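Local coordinates for protein kappa-carrageenase (Pseudoalteromonas carrageenovora, PDB 1DYP) that hydrolyses internal beta-1,4 linkages between D-galactose 4-sulfate and 3,6-anhydro-D-galactose in kappa-carrageenan, the chain here being its family 16 catalytic domain, at residues N37-S42 and H64-F68; L55-T59 and Y84-A89. The protein carries 1 engineered substitution. All coordinates share one frame; numbering follows the deposited sequence.

Interaction 1 (N37-S42 and H64-F68); sequences NYGVWS and HQRTF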
# COMPACT_ATOMS: atom_id res chain seq x y z
N ASN A 37 -3.25 -9.89 -9.55
CA ASN A 37 -2.75 -10.59 -8.37
C ASN A 37 -1.24 -10.62 -8.26
O ASN A 37 -0.52 -10.54 -9.25
CB ASN A 37 -3.28 -12.02 -8.33
CG ASN A 37 -4.77 -12.09 -8.07
OD1 ASN A 37 -5.27 -11.46 -7.14
ND2 ASN A 37 -5.48 -12.87 -8.88
N TYR A 38 -0.77 -10.73 -7.03
CA TYR A 38 0.64 -10.81 -6.72
C TYR A 38 0.77 -11.32 -5.29
O TYR A 38 -0.25 -11.59 -4.64
CB TYR A 38 1.31 -9.44 -6.90
CG TYR A 38 0.58 -8.29 -6.25
CD1 TYR A 38 0.76 -7.99 -4.90
CD2 TYR A 38 -0.27 -7.47 -7.00
CE1 TYR A 38 0.11 -6.91 -4.31
CE2 TYR A 38 -0.93 -6.40 -6.41
CZ TYR A 38 -0.74 -6.12 -5.07
OH TYR A 38 -1.39 -5.05 -4.50
N GLY A 39 1.99 -11.47 -4.80
CA GLY A 39 2.16 -11.98 -3.46
C GLY A 39 1.70 -13.43 -3.42
O GLY A 39 1.74 -14.12 -4.44
N VAL A 40 1.24 -13.89 -2.26
CA VAL A 40 0.79 -15.27 -2.13
C VAL A 40 -0.67 -15.36 -1.71
O VAL A 40 -1.06 -16.21 -0.91
CB VAL A 40 1.67 -16.05 -1.14
CG1 VAL A 40 3.08 -16.16 -1.69
CG2 VAL A 40 1.68 -15.35 0.21
N TRP A 41 -1.47 -14.46 -2.26
CA TRP A 41 -2.90 -14.44 -1.99
C TRP A 41 -3.53 -13.93 -3.26
O TRP A 41 -2.83 -13.55 -4.20
CB TRP A 41 -3.21 -13.50 -0.83
CG TRP A 41 -2.72 -12.10 -1.05
CD1 TRP A 41 -3.37 -11.10 -1.71
CD2 TRP A 41 -1.44 -11.58 -0.68
NE1 TRP A 41 -2.57 -9.98 -1.77
CE2 TRP A 41 -1.38 -10.25 -1.14
CE3 TRP A 41 -0.34 -12.11 0.01
CZ2 TRP A 41 -0.26 -9.44 -0.95
CZ3 TRP A 41 0.78 -11.30 0.20
CH2 TRP A 41 0.81 -9.98 -0.28
N SER A 42 -4.86 -13.94 -3.31
CA SER A 42 -5.54 -13.43 -4.48
C SER A 42 -6.58 -12.43 -4.01
O SER A 42 -7.16 -12.59 -2.93
CB SER A 42 -6.22 -14.56 -5.25
OG SER A 42 -5.26 -15.47 -5.76
N HIS A 64 -7.27 -21.96 -2.69
CA HIS A 64 -7.58 -21.78 -4.10
C HIS A 64 -6.28 -21.94 -4.87
O HIS A 64 -5.23 -22.17 -4.28
CB HIS A 64 -8.17 -20.38 -4.35
CG HIS A 64 -7.21 -19.26 -4.10
ND1 HIS A 64 -6.80 -18.89 -2.83
CD2 HIS A 64 -6.59 -18.41 -4.95
CE1 HIS A 64 -5.97 -17.86 -2.92
NE2 HIS A 64 -5.83 -17.55 -4.20
N GLN A 65 -6.37 -21.83 -6.18
CA GLN A 65 -5.19 -21.94 -7.01
C GLN A 65 -5.24 -20.88 -8.09
O GLN A 65 -6.31 -20.37 -8.43
CB GLN A 65 -5.09 -23.32 -7.67
CG GLN A 65 -6.29 -23.72 -8.51
CD GLN A 65 -6.42 -22.92 -9.80
OE1 GLN A 65 -7.53 -22.71 -10.30
NE2 GLN A 65 -5.30 -22.50 -10.37
N ARG A 66 -4.07 -20.53 -8.60
CA ARG A 66 -3.96 -19.56 -9.68
C ARG A 66 -2.55 -19.66 -10.22
O ARG A 66 -1.67 -20.25 -9.59
CB ARG A 66 -4.23 -18.13 -9.19
CG ARG A 66 -3.20 -17.55 -8.21
CD ARG A 66 -3.35 -16.02 -8.20
NE ARG A 66 -2.61 -15.35 -7.13
CZ ARG A 66 -1.30 -15.14 -7.11
NH1 ARG A 66 -0.53 -15.56 -8.11
NH2 ARG A 66 -0.75 -14.48 -6.09
N THR A 67 -2.33 -19.11 -11.41
CA THR A 67 -1.00 -19.13 -11.97
C THR A 67 -0.16 -18.29 -11.01
O THR A 67 -0.60 -17.23 -10.56
CB THR A 67 -0.97 -18.54 -13.39
OG1 THR A 67 -1.57 -19.47 -14.29
CG2 THR A 67 0.46 -18.30 -13.83
N PHE A 68 1.03 -18.77 -10.71
CA PHE A 68 1.92 -18.11 -9.76
C PHE A 68 3.31 -17.93 -10.36
O PHE A 68 3.86 -18.86 -10.94
CB PHE A 68 1.99 -18.97 -8.50
CG PHE A 68 2.95 -18.47 -7.46
CD1 PHE A 68 2.59 -17.42 -6.62
CD2 PHE A 68 4.18 -19.09 -7.28
CE1 PHE A 68 3.45 -16.99 -5.61
CE2 PHE A 68 5.05 -18.67 -6.27
CZ PHE A 68 4.68 -17.62 -5.43

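Interaction 2 (L55-T59 and Y84-A89); sequences LKLTT and YTSGVA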
# COMPACT_ATOMS: atom_id res chain seq x y z
N LEU A 55 -14.88 1.33 4.68
CA LEU A 55 -14.51 0.31 3.72
C LEU A 55 -13.79 -0.74 4.55
O LEU A 55 -12.91 -0.41 5.35
CB LEU A 55 -13.54 0.87 2.68
CG LEU A 55 -12.82 -0.19 1.83
CD1 LEU A 55 -13.82 -0.83 0.87
CD2 LEU A 55 -11.68 0.45 1.06
N LYS A 56 -14.19 -1.99 4.39
CA LYS A 56 -13.56 -3.08 5.12
C LYS A 56 -12.87 -3.99 4.10
O LYS A 56 -13.51 -4.47 3.17
CB LYS A 56 -14.61 -3.88 5.90
CG LYS A 56 -14.05 -5.10 6.62
CD LYS A 56 -15.12 -5.87 7.39
CE LYS A 56 -15.54 -5.15 8.66
NZ LYS A 56 -16.49 -5.97 9.47
N LEU A 57 -11.57 -4.18 4.27
CA LEU A 57 -10.80 -5.05 3.38
C LEU A 57 -10.44 -6.25 4.25
O LEU A 57 -9.69 -6.14 5.22
CB LEU A 57 -9.56 -4.33 2.87
CG LEU A 57 -9.91 -3.08 2.05
CD1 LEU A 57 -8.64 -2.39 1.56
CD2 LEU A 57 -10.78 -3.46 0.87
N THR A 58 -10.99 -7.40 3.87
CA THR A 58 -10.83 -8.62 4.64
C THR A 58 -9.90 -9.67 4.06
O THR A 58 -9.91 -9.93 2.86
CB THR A 58 -12.21 -9.28 4.85
OG1 THR A 58 -13.09 -8.34 5.48
CG2 THR A 58 -12.09 -10.53 5.71
N THR A 59 -9.09 -10.27 4.93
CA THR A 59 -8.21 -11.36 4.53
C THR A 59 -8.88 -12.59 5.11
O THR A 59 -9.18 -12.64 6.31
CB THR A 59 -6.80 -11.23 5.12
OG1 THR A 59 -6.18 -10.04 4.62
CG2 THR A 59 -5.95 -12.43 4.72
N TYR A 84 -4.89 -18.00 1.18
CA TYR A 84 -5.63 -16.83 1.65
C TYR A 84 -6.03 -15.90 0.51
O TYR A 84 -5.34 -15.81 -0.50
CB TYR A 84 -4.79 -16.02 2.65
CG TYR A 84 -4.34 -16.79 3.86
CD1 TYR A 84 -3.21 -17.61 3.81
CD2 TYR A 84 -5.06 -16.73 5.05
CE1 TYR A 84 -2.82 -18.35 4.92
CE2 TYR A 84 -4.68 -17.47 6.16
CZ TYR A 84 -3.56 -18.28 6.09
OH TYR A 84 -3.18 -19.02 7.19
N THR A 85 -7.16 -15.23 0.69
CA THR A 85 -7.62 -14.25 -0.29
C THR A 85 -7.74 -12.96 0.51
O THR A 85 -7.86 -13.00 1.73
CB THR A 85 -9.00 -14.60 -0.90
OG1 THR A 85 -9.97 -14.76 0.14
CG2 THR A 85 -8.90 -15.88 -1.73
N SER A 86 -7.67 -11.82 -0.16
CA SER A 86 -7.76 -10.57 0.58
C SER A 86 -8.50 -9.50 -0.20
O SER A 86 -9.02 -9.75 -1.29
CB SER A 86 -6.37 -10.08 0.97
OG SER A 86 -6.46 -9.12 2.00
N GLY A 87 -8.53 -8.30 0.38
CA GLY A 87 -9.24 -7.19 -0.24
C GLY A 87 -8.36 -6.04 -0.66
O GLY A 87 -7.33 -5.75 -0.05
N VAL A 88 -8.79 -5.36 -1.72
CA VAL A 88 -8.06 -4.23 -2.26
C VAL A 88 -9.01 -3.23 -2.90
O VAL A 88 -10.10 -3.59 -3.37
CB VAL A 88 -7.04 -4.68 -3.35
CG1 VAL A 88 -7.77 -5.41 -4.47
CG2 VAL A 88 -6.28 -3.48 -3.90
N ALA A 89 -8.61 -1.96 -2.88
CA ALA A 89 -9.35 -0.87 -3.50
C ALA A 89 -8.26 -0.05 -4.16
O ALA A 89 -7.47 0.62 -3.49
CB ALA A 89 -10.09 -0.04 -2.45

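Interaction 1 (N37-S42 and H64-F68)
Asn37 lays its CB over one face of the Arg66 guanidinium, 3.6 Å from Arg66 NE and offset toward the rim, and its amide plane lies 9° from that of the guanidinium. The amide oxygen is engaged elsewhere, Asn37 OD1 accepting from the backbone N of Trp43. Past Tyr38 the chain offers its carbonyls: Gly39 O takes a weak hydrogen bond from Arg66 NH2 at 3.0 Å and also meets the edge of the Phe68 ring, 3.5 Å from Phe68 CE1. With a positive phi of 67°, Gly39 turns the chain here, and its CA lies over one face of the Trp41 indole, offset toward the rim. Val40 lies alongside Phe68, with Val40 CG1 4.0 Å from Phe68 CE1.

In this family 16 beta-sandwich, then, Arg66 reaches out from strand 54-70 and bonds two carbonyls, two positions apart, of the chain leading into strand 41-43. The side chains of Trp41 and Arg234, a residue important for substrate recognition, approach to about 4 Å, consistent with a place beside the substrate-binding side.

The straightest of the Arg66 bonds runs from Arg66 NH2 to Trp41 O, 3.0 Å long with 166° at the hydrogen and the oxygen in the guanidinium plane. Ser42 OG then stands between two partners: it shares a 2.7 Å hydrogen bond with His64 NE2, at the edge of the imidazole, and receives a weak one from Arg66 NE. Extended from CG to NE, the Arg66 chain carries its head to the loop, while Arg66 NH1 turns back to Thr67 O, 3.0 Å away.

Interaction 2 (L55-T59 and Y84-A89)
Strands 55-59 and 84-86 run antiparallel, at 172° with axes 5.4 Å apart at closest approach, but no backbone N-H...O bond joins the two segments; CA-H...O contacts mark their junction instead, Ser86 CA lying 3.2 Å from Thr58 O and Thr59 CA 3.3 Å from Thr85 O. Among the side chains, the polar link is a hydrogen bond from Thr59 OG1 to Ser86 OG, 2.8 Å long. With OG anti to the backbone N (chi1 -162°), Ser86 meets this hydroxyl and also donates to Gln231 O, while Thr59 OG1 has a second partner in Gln231 NE2; one glutamine thus braces both buried hydroxyls. On the other branch of the threonine, Thr59 CG2 packs 4.3 Å from Tyr84 CB. Beyond Gly87, where the strand is interrupted, leucine side chains take over. Leu57 lays CD2 against the backbone, 3.8 Å from Val88 N, and Leu55 CD2 touches Ala89 CB at 3.9 Å in an apolar pair. The segments belong to strands 54-70 and 75-95, a long beta hairpin of the family 16 sandwich. Through its backbone 55-59 pairs with strand 258-270 and, by Lys56 to Thr49 and Thr58 to Asn47, with the region of strand 48-51; Leu57 also packs on Leu229 of strand 225-233, on which Val88 rests through Thr228 and Ser230.

Going from the N terminus, the chain passes through 37-42 and strand 48-51 and enters strand 54-70, which holds 55-59 and then 64-68, where interaction 1 closes a loop of 21 intervening residues. It then turns back along strand 75-95, and at 84-89 interaction 2 closes a second loop, of 24. Because 55-59 falls within the first loop and 84-89 beyond it, the two closures cross. Their centres are 14 Å apart. Ser42 O is 2.9 Å from Ser86 N, a probable hydrogen bond of the parallel pair 41-43 and 75-95. Interaction 1 joins the approach to strand 41-43 to strand 54-70 through side chains; interaction 2 lays 54-70 against 75-95.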